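Local coordinates for protein diol-dehydratase (Roseburia inulinivorans, PDB 5I2A) that probably dehydrates 1,2-propanediol as a B12-independent diol dehydratase of the glycyl radical enzyme family, at residues L363-I368 with S390-M395; I29-A34 with E115-R120. One frame throughout, in Å; residues are numbered along the deposited sequence. Where two conformers were deposited one is given.

How the contacts relate
Contact 1 (363-368 with 390-395) and contact 2 (29-34 with 115-120) lie on separate flanks of the subunit: their centres are 44 Å apart and their nearest atoms about 28 Å, so neither touches the other. They follow one another along the chain, contact 2 closing before contact 1 opens, and both belong to the pyruvate formate lyase-like part of the protein. Their centres lie about 25 Å (contact 1) and 26 Å (contact 2) from the centre of the chain. Contact 1 joins two helices beside strand 380-385 by apolar packing, whereas contact 2 combines methyl packing with two bridging waters. The predicted radical residue, Gly817, belongs to neither.

Contact 1. Residues L363-I368 with S390-M395; sequences LSFMCI and SKALLM
Leu393 overlaps the ring of Phe365: its CD1 methyl stands over the middle of one face, 3.9 Å from the ring centroid and 11° off the normal, a CH-pi contact. The leucine reaches across because CG is anti to its backbone N (chi1 -174°), which swings the branch toward helix 362-374. The same methyl also meets Ile368 CD1 at 3.7 Å and Ser364 CB at 3.9 Å, so one carbon touches the neighbouring pair Ser364 and Phe365 and, a turn later, Ile368.

The ring reaches past that methyl to the backbone of the second helix. Phe365 CE1 comes within 3.6 Å of Ala392 O, which lies at the ring edge near its plane, and Phe365 CZ lies 4.1 Å from Ala392 CB. The ring of Tyr4 also meets this ring.

Ser390 is the N-cap of helix 391-402: its OG accepts from Leu393 N at 3.1 Å and is also hydrogen-bonded to Tyr4 OH. The cap therefore engages the amide of the very residue whose side chain covers the phenylalanine. Across the interface, Ser364 offers its CB to the leucine while its OG bonds to Asp291.

The axes of 363-368 and 391-395 approach to 10.5 Å and run nearly parallel, 7° apart in N-to-C direction. Strand 380-385 connects the two helices in sequence, and its Leu381 and Ile383 touch Ile368 and Leu393 respectively; with parallel strands 346-350 and 409-412 it gives the alternating strand-helix order of beta-alpha-beta crossovers, presumably right-handed as is usual, as in the barrel of glycyl radical enzymes.

Contact 2. Residues I29-A34 with E115-R120; sequences IEAARA and EETKKR
Apolar packing joins Ala31 to two residues one turn apart on helix 115-125. Its methyl carbon CB lies 3.8 Å from Arg120 CB and 4.0 Å from Thr117 CG2, and the CA atoms of Ala31 and Thr117, 5.7 Å apart, are the closest CA pair of the two segments. Thr117 CG2 also rests 3.5 Å from Ile29 O, a contact of methyl with carbonyl. This branch is anti to the threonine's own backbone N (chi1 -67°, measured to OG1), a rotation that puts methyl and hydroxyl on different paths to the other segment. Leu121, on the following turn, extends the apolar surface to Ile29, Ala31 and Ala34.

Water-mediated bonding occupies the hydroxyl branch. Thr117 OG1 donates to water 1 at 2.6 Å, and that water donates in turn to Ile29 O. Water 2 donates a hydrogen bond to Thr117 OG1 at 2.9 Å and accepts one from Ala31 N. One hydroxyl thus reaches a carbonyl and an amide of the extended chain two residues apart, satisfying both through solvent. Ser114 OG is a further hydrogen-bonding partner of this hydroxyl. In the fold, the bridge ties the lead-in to helix 32-43 against the first turns of helix 115-125, within the helical N-terminal part of the pyruvate formate lyase-like region; Ile29 also makes a backbone hydrogen bond with Tyr112.

A charged group adds to the contact. Arg120 bends at its second and third torsions, folding the guanidinium back until one face meets Ala31 CB, which lies 4.2 Å from the guanidinium plane and over its centre. Its NH1 forms a salt bridge with Glu35 of helix 32-43.

Contact 1. Residues L363-I368 with S390-M395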
ATOM      1  N   LEU A 363       8.864 -19.750 -40.241  1.00 17.55           N
ATOM      2  CA  LEU A 363       9.538 -19.660 -38.949  1.00 18.20           C
ATOM      3  C   LEU A 363       9.167 -20.837 -38.046  1.00 13.07           C
ATOM      4  O   LEU A 363       9.980 -21.253 -37.225  1.00 18.54           O
ATOM      5  CB  LEU A 363       9.218 -18.329 -38.253  1.00 16.59           C
ATOM      6  CG  LEU A 363       9.798 -17.079 -38.915  1.00 17.61           C
ATOM      7  CD1 LEU A 363       9.546 -15.843 -38.071  1.00 17.22           C
ATOM      8  CD2 LEU A 363      11.295 -17.237 -39.152  1.00 19.75           C
ATOM      9  N   SER A 364       7.953 -21.368 -38.195  1.00 13.12           N
ATOM     10  CA  SER A 364       7.538 -22.538 -37.420  1.00 14.68           C
ATOM     11  C   SER A 364       8.571 -23.676 -37.572  1.00 19.32           C
ATOM     12  O   SER A 364       9.018 -24.267 -36.582  1.00 15.02           O
ATOM     13  CB  SER A 364       6.146 -23.034 -37.849  1.00 13.58           C
ATOM     14  OG  SER A 364       5.197 -21.987 -37.913  1.00 18.20           O
ATOM     15  N   PHE A 365       8.960 -23.966 -38.812  1.00 17.45           N
ATOM     16  CA  PHE A 365       9.971 -24.995 -39.071  1.00 14.77           C
ATOM     17  C   PHE A 365      11.353 -24.551 -38.600  1.00 15.37           C
ATOM     18  O   PHE A 365      12.110 -25.346 -38.054  1.00 18.97           O
ATOM     19  CB  PHE A 365      10.010 -25.359 -40.566  1.00 15.34           C
ATOM     20  CG  PHE A 365       8.750 -26.017 -41.059  1.00 15.33           C
ATOM     21  CD1 PHE A 365       8.583 -27.387 -40.972  1.00 16.16           C
ATOM     22  CD2 PHE A 365       7.724 -25.265 -41.583  1.00 18.95           C
ATOM     23  CE1 PHE A 365       7.418 -27.983 -41.410  1.00 17.40           C
ATOM     24  CE2 PHE A 365       6.561 -25.862 -42.023  1.00 17.64           C
ATOM     25  CZ  PHE A 365       6.404 -27.219 -41.927  1.00 13.21           C
ATOM     26  N   MET A 366      11.683 -23.278 -38.794  1.00 17.68           N
ATOM     27  CA  MET A 366      13.028 -22.814 -38.467  1.00 15.86           C
ATOM     28  C   MET A 366      13.292 -22.820 -36.957  1.00 17.08           C
ATOM     29  O   MET A 366      14.428 -23.006 -36.533  1.00 17.52           O
ATOM     30  CB  MET A 366      13.263 -21.432 -39.064  1.00 17.18           C
ATOM     31  CG  MET A 366      13.302 -21.493 -40.612  1.00 19.22           C
ATOM     32  SD  MET A 366      13.116 -19.911 -41.451  1.00 28.27           S
ATOM     33  CE  MET A 366      14.618 -19.137 -40.900  1.00 13.70           C
ATOM     34  N   CYS A 367      12.240 -22.652 -36.156  1.00 15.06           N
ATOM     35  CA  CYS A 367      12.366 -22.754 -34.700  1.00 15.51           C
ATOM     36  C   CYS A 367      12.707 -24.188 -34.288  1.00 14.58           C
ATOM     37  O   CYS A 367      13.540 -24.420 -33.419  1.00 15.86           O
ATOM     38  CB  CYS A 367      11.078 -22.279 -34.020  1.00 12.20           C
ATOM     39  SG  CYS A 367      10.790 -20.494 -34.167  1.00 17.13           S
ATOM     40  N   ILE A 368      12.067 -25.155 -34.928  1.00 16.32           N
ATOM     41  CA  ILE A 368      12.386 -26.552 -34.678  1.00 16.17           C
ATOM     42  C   ILE A 368      13.845 -26.861 -35.085  1.00 17.23           C
ATOM     43  O   ILE A 368      14.576 -27.545 -34.374  1.00 14.35           O
ATOM     44  CB  ILE A 368      11.418 -27.477 -35.428  1.00 15.75           C
ATOM     45  CG1 ILE A 368       9.997 -27.300 -34.894  1.00 15.57           C
ATOM     46  CG2 ILE A 368      11.848 -28.921 -35.293  1.00 18.57           C
ATOM     47  CD1 ILE A 368       8.947 -28.092 -35.645  1.00 15.02           C
ATOM     48  N   SER A 390      -0.788 -28.635 -39.786  1.00 16.67           N
ATOM     49  CA  SER A 390       0.042 -29.093 -40.893  1.00 19.66           C
ATOM     50  C   SER A 390       0.720 -30.424 -40.567  1.00 22.90           C
ATOM     51  O   SER A 390       1.427 -30.546 -39.566  1.00 18.92           O
ATOM     52  CB  SER A 390       1.085 -28.035 -41.227  1.00 14.48           C
ATOM     53  OG  SER A 390       2.217 -28.605 -41.838  1.00 19.55           O
ATOM     54  N   LYS A 391       0.482 -31.429 -41.398  1.00 22.19           N
ATOM     55  CA  LYS A 391       1.094 -32.731 -41.193  1.00 20.58           C
ATOM     56  C   LYS A 391       2.618 -32.617 -41.279  1.00 19.81           C
ATOM     57  O   LYS A 391       3.342 -33.280 -40.543  1.00 19.35           O
ATOM     58  CB  LYS A 391       0.573 -33.751 -42.216  1.00 25.66           C
ATOM     59  CG  LYS A 391       1.130 -35.178 -42.026  1.00 35.28           C
ATOM     60  CD  LYS A 391       0.616 -36.147 -43.101  1.00 59.56           C
ATOM     61  CE  LYS A 391       1.340 -37.506 -43.085  1.00 54.65           C
ATOM     62  NZ  LYS A 391       1.111 -38.281 -41.834  1.00 53.11           N
ATOM     63  N   ALA A 392       3.097 -31.755 -42.167  1.00 18.98           N
ATOM     64  CA  ALA A 392       4.531 -31.562 -42.328  1.00 19.00           C
ATOM     65  C   ALA A 392       5.165 -31.004 -41.048  1.00 16.27           C
ATOM     66  O   ALA A 392       6.285 -31.363 -40.704  1.00 17.58           O
ATOM     67  CB  ALA A 392       4.819 -30.637 -43.505  1.00 18.42           C
ATOM     68  N   LEU A 393       4.458 -30.118 -40.355  1.00 17.96           N
ATOM     69  CA  LEU A 393       5.007 -29.535 -39.139  1.00 18.01           C
ATOM     70  C   LEU A 393       5.010 -30.596 -38.041  1.00 15.65           C
ATOM     71  O   LEU A 393       5.980 -30.708 -37.303  1.00 17.76           O
ATOM     72  CB  LEU A 393       4.221 -28.285 -38.702  1.00 16.43           C
ATOM     73  CG  LEU A 393       4.835 -27.527 -37.515  1.00 13.81           C
ATOM     74  CD1 LEU A 393       6.190 -26.913 -37.872  1.00 11.14           C
ATOM     75  CD2 LEU A 393       3.863 -26.457 -36.982  1.00 11.44           C
ATOM     76  N   LEU A 394       3.940 -31.385 -37.954  1.00 15.67           N
ATOM     77  CA  LEU A 394       3.858 -32.447 -36.950  1.00 16.56           C
ATOM     78  C   LEU A 394       4.960 -33.476 -37.148  1.00 19.36           C
ATOM     79  O   LEU A 394       5.569 -33.928 -36.179  1.00 17.02           O
ATOM     80  CB  LEU A 394       2.497 -33.148 -36.981  1.00 13.55           C
ATOM     81  CG  LEU A 394       1.268 -32.323 -36.564  1.00 18.89           C
ATOM     82  CD1 LEU A 394       0.019 -33.184 -36.576  1.00 18.68           C
ATOM     83  CD2 LEU A 394       1.457 -31.658 -35.193  1.00 17.02           C
ATOM     84  N   MET A 395       5.216 -33.850 -38.403  1.00 16.06           N
ATOM     85  CA  MET A 395       6.272 -34.816 -38.684  1.00 16.91           C
ATOM     86  C   MET A 395       7.658 -34.236 -38.366  1.00 16.83           C
ATOM     87  O   MET A 395       8.518 -34.930 -37.837  1.00 17.50           O
ATOM     88  CB  MET A 395       6.195 -35.286 -40.139  1.00 17.60           C
ATOM     89  CG  MET A 395       4.977 -36.171 -40.405  1.00 21.95           C
ATOM     90  SD  MET A 395       5.126 -37.821 -39.646  1.00 30.32           S
ATOM     91  CE  MET A 395       6.317 -38.571 -40.747  1.00 28.42           C
TER

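Contact 2. Residues I29-A34 with E115-R120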
ATOM      1  N   ILE A  29      28.013 -16.569  -9.758  1.00 16.62           N
ATOM      2  CA  ILE A  29      27.211 -15.512  -9.135  1.00 16.86           C
ATOM      3  C   ILE A  29      27.961 -14.166  -9.131  1.00 17.04           C
ATOM      4  O   ILE A  29      29.116 -14.093  -8.694  1.00 16.83           O
ATOM      5  CB  ILE A  29      26.836 -15.900  -7.685  1.00 15.87           C
ATOM      6  CG1 ILE A  29      25.957 -17.142  -7.682  1.00 12.80           C
ATOM      7  CG2 ILE A  29      26.165 -14.734  -6.948  1.00 15.80           C
ATOM      8  CD1 ILE A  29      25.896 -17.855  -6.340  1.00 14.72           C
ATOM      9  N   GLU A  30      27.306 -13.111  -9.612  1.00 13.01           N
ATOM     10  CA  GLU A  30      27.903 -11.775  -9.648  1.00 14.14           C
ATOM     11  C   GLU A  30      27.139 -10.766  -8.770  1.00 19.82           C
ATOM     12  O   GLU A  30      25.927 -10.879  -8.576  1.00 15.31           O
ATOM     13  CB  GLU A  30      27.998 -11.282 -11.094  1.00 15.94           C
ATOM     14  CG  GLU A  30      28.908 -12.201 -11.916  1.00 18.35           C
ATOM     15  CD  GLU A  30      29.128 -11.800 -13.365  1.00 20.49           C
ATOM     16  OE1 GLU A  30      28.606 -10.764 -13.845  1.00 19.42           O
ATOM     17  OE2 GLU A  30      29.850 -12.565 -14.036  1.00 19.31           O
ATOM     18  N   ALA A  31      27.866  -9.780  -8.254  1.00 17.17           N
ATOM     19  CA  ALA A  31      27.355  -8.892  -7.213  1.00 17.93           C
ATOM     20  C   ALA A  31      26.881  -7.536  -7.721  1.00 19.37           C
ATOM     21  O   ALA A  31      26.285  -6.781  -6.964  1.00 18.38           O
ATOM     22  CB  ALA A  31      28.424  -8.684  -6.149  1.00 20.81           C
ATOM     23  N   ALA A  32      27.146  -7.222  -8.988  1.00 15.72           N
ATOM     24  CA  ALA A  32      26.888  -5.875  -9.486  1.00 16.98           C
ATOM     25  C   ALA A  32      25.413  -5.429  -9.343  1.00 16.79           C
ATOM     26  O   ALA A  32      25.161  -4.299  -8.955  1.00 18.16           O
ATOM     27  CB  ALA A  32      27.323  -5.759 -10.928  1.00 16.08           C
ATOM     28  N   ARG A  33      24.455  -6.292  -9.671  1.00 14.95           N
ATOM     29  CA  ARG A  33      23.044  -5.893  -9.572  1.00 15.11           C
ATOM     30  C   ARG A  33      22.678  -5.511  -8.140  1.00 13.98           C
ATOM     31  O   ARG A  33      22.006  -4.510  -7.909  1.00 14.85           O
ATOM     32  CB  ARG A  33      22.095  -7.001 -10.053  1.00 12.34           C
ATOM     33  CG  ARG A  33      20.640  -6.522 -10.192  1.00 12.83           C
ATOM     34  CD  ARG A  33      19.667  -7.638 -10.611  1.00 13.23           C
ATOM     35  NE  ARG A  33      18.293  -7.137 -10.646  1.00 13.84           N
ATOM     36  CZ  ARG A  33      17.546  -6.926  -9.563  1.00 14.08           C
ATOM     37  NH1 ARG A  33      18.024  -7.200  -8.357  1.00 11.43           N
ATOM     38  NH2 ARG A  33      16.303  -6.468  -9.689  1.00 12.04           N
ATOM     39  N   ALA A  34      23.115  -6.328  -7.191  1.00 14.86           N
ATOM     40  CA  ALA A  34      22.775  -6.106  -5.794  1.00 16.91           C
ATOM     41  C   ALA A  34      23.354  -4.777  -5.330  1.00 18.05           C
ATOM     42  O   ALA A  34      22.702  -4.024  -4.617  1.00 17.25           O
ATOM     43  CB  ALA A  34      23.279  -7.247  -4.933  1.00 13.38           C
ATOM     44  N   GLU A 115      35.635 -14.873  -3.531  1.00 22.39           N
ATOM     45  CA  GLU A 115      35.728 -14.280  -2.206  1.00 20.65           C
ATOM     46  C   GLU A 115      35.341 -12.818  -2.268  1.00 20.59           C
ATOM     47  O   GLU A 115      34.688 -12.317  -1.369  1.00 20.69           O
ATOM     48  CB  GLU A 115      37.138 -14.440  -1.612  1.00 24.57           C
ATOM     49  CG  GLU A 115      37.506 -15.885  -1.284  1.00 26.32           C
ATOM     50  CD  GLU A 115      36.455 -16.572  -0.436  1.00 30.51           C
ATOM     51  OE1 GLU A 115      35.890 -17.588  -0.888  1.00 35.84           O
ATOM     52  OE2 GLU A 115      36.178 -16.089   0.676  1.00 31.59           O
ATOM     53  N   GLU A 116      35.734 -12.127  -3.332  0.52 21.34           N
ATOM     54  CA  GLU A 116      35.391 -10.717  -3.442  0.52 21.26           C
ATOM     55  C   GLU A 116      33.881 -10.537  -3.659  0.52 23.70           C
ATOM     56  O   GLU A 116      33.287  -9.586  -3.150  0.52 20.16           O
ATOM     57  CB  GLU A 116      36.181 -10.054  -4.569  0.52 23.60           C
ATOM     58  CG  GLU A 116      35.904  -8.566  -4.737  0.52 26.47           C
ATOM     59  CD  GLU A 116      36.356  -7.724  -3.550  0.52 28.91           C
ATOM     60  OE1 GLU A 116      37.198  -8.194  -2.748  0.52 32.13           O
ATOM     61  OE2 GLU A 116      35.869  -6.581  -3.424  0.52 28.54           O
ATOM     62  N   THR A 117      33.259 -11.450  -4.399  1.00 21.25           N
ATOM     63  CA  THR A 117      31.811 -11.369  -4.603  1.00 22.11           C
ATOM     64  C   THR A 117      31.079 -11.580  -3.276  1.00 17.46           C
ATOM     65  O   THR A 117      30.160 -10.842  -2.970  1.00 20.51           O
ATOM     66  CB  THR A 117      31.324 -12.374  -5.657  1.00 19.07           C
ATOM     67  OG1 THR A 117      31.848 -11.988  -6.931  1.00 20.64           O
ATOM     68  CG2 THR A 117      29.779 -12.386  -5.749  1.00 17.77           C
ATOM     69  N   LYS A 118      31.523 -12.541  -2.469  1.00 19.90           N
ATOM     70  CA  LYS A 118      30.943 -12.727  -1.144  1.00 18.48           C
ATOM     71  C   LYS A 118      30.983 -11.431  -0.326  1.00 24.10           C
ATOM     72  O   LYS A 118      29.982 -11.033   0.275  1.00 20.06           O
ATOM     73  CB  LYS A 118      31.660 -13.833  -0.378  1.00 19.49           C
ATOM     74  CG  LYS A 118      31.527 -15.236  -0.977  1.00 18.25           C
ATOM     75  CD  LYS A 118      32.415 -16.202  -0.202  1.00 21.63           C
ATOM     76  CE  LYS A 118      32.527 -17.574  -0.859  1.00 21.51           C
ATOM     77  NZ  LYS A 118      33.372 -18.488  -0.018  1.00 24.31           N
ATOM     78  N   LYS A 119      32.140 -10.773  -0.308  1.00 25.64           N
ATOM     79  CA  LYS A 119      32.285  -9.541   0.463  1.00 25.19           C
ATOM     80  C   LYS A 119      31.360  -8.447  -0.046  1.00 20.87           C
ATOM     81  O   LYS A 119      30.748  -7.733   0.740  1.00 21.00           O
ATOM     82  CB  LYS A 119      33.734  -9.045   0.448  1.00 26.83           C
ATOM     83  CG  LYS A 119      34.716  -9.983   1.148  1.00 35.95           C
ATOM     84  CD  LYS A 119      34.074 -10.707   2.344  1.00 47.69           C
ATOM     85  CE  LYS A 119      33.980  -9.811   3.591  1.00 50.67           C
ATOM     86  NZ  LYS A 119      33.569 -10.568   4.812  1.00 51.58           N
ATOM     87  N   ARG A 120      31.269  -8.309  -1.363  1.00 22.16           N
ATOM     88  CA  ARG A 120      30.405  -7.299  -1.937  1.00 20.21           C
ATOM     89  C   ARG A 120      28.922  -7.565  -1.655  1.00 21.12           C
ATOM     90  O   ARG A 120      28.170  -6.634  -1.394  1.00 19.76           O
ATOM     91  CB  ARG A 120      30.645  -7.202  -3.428  1.00 20.41           C
ATOM     92  CG  ARG A 120      32.062  -6.788  -3.759  1.00 26.88           C
ATOM     93  CD  ARG A 120      32.096  -5.969  -5.008  1.00 30.66           C
ATOM     94  NE  ARG A 120      32.266  -6.773  -6.181  1.00 30.01           N
ATOM     95  CZ  ARG A 120      31.755  -6.497  -7.371  1.00 32.24           C
ATOM     96  NH1 ARG A 120      30.985  -5.437  -7.557  1.00 30.58           N
ATOM     97  NH2 ARG A 120      32.017  -7.307  -8.380  1.00 32.36           N
TER
HETATM   98  O   HOH W   1      31.755 -14.364  -8.078  1.00 21.07           O
HETATM   99  O   HOH W   2      30.704 -10.022  -8.695  1.00 22.14           O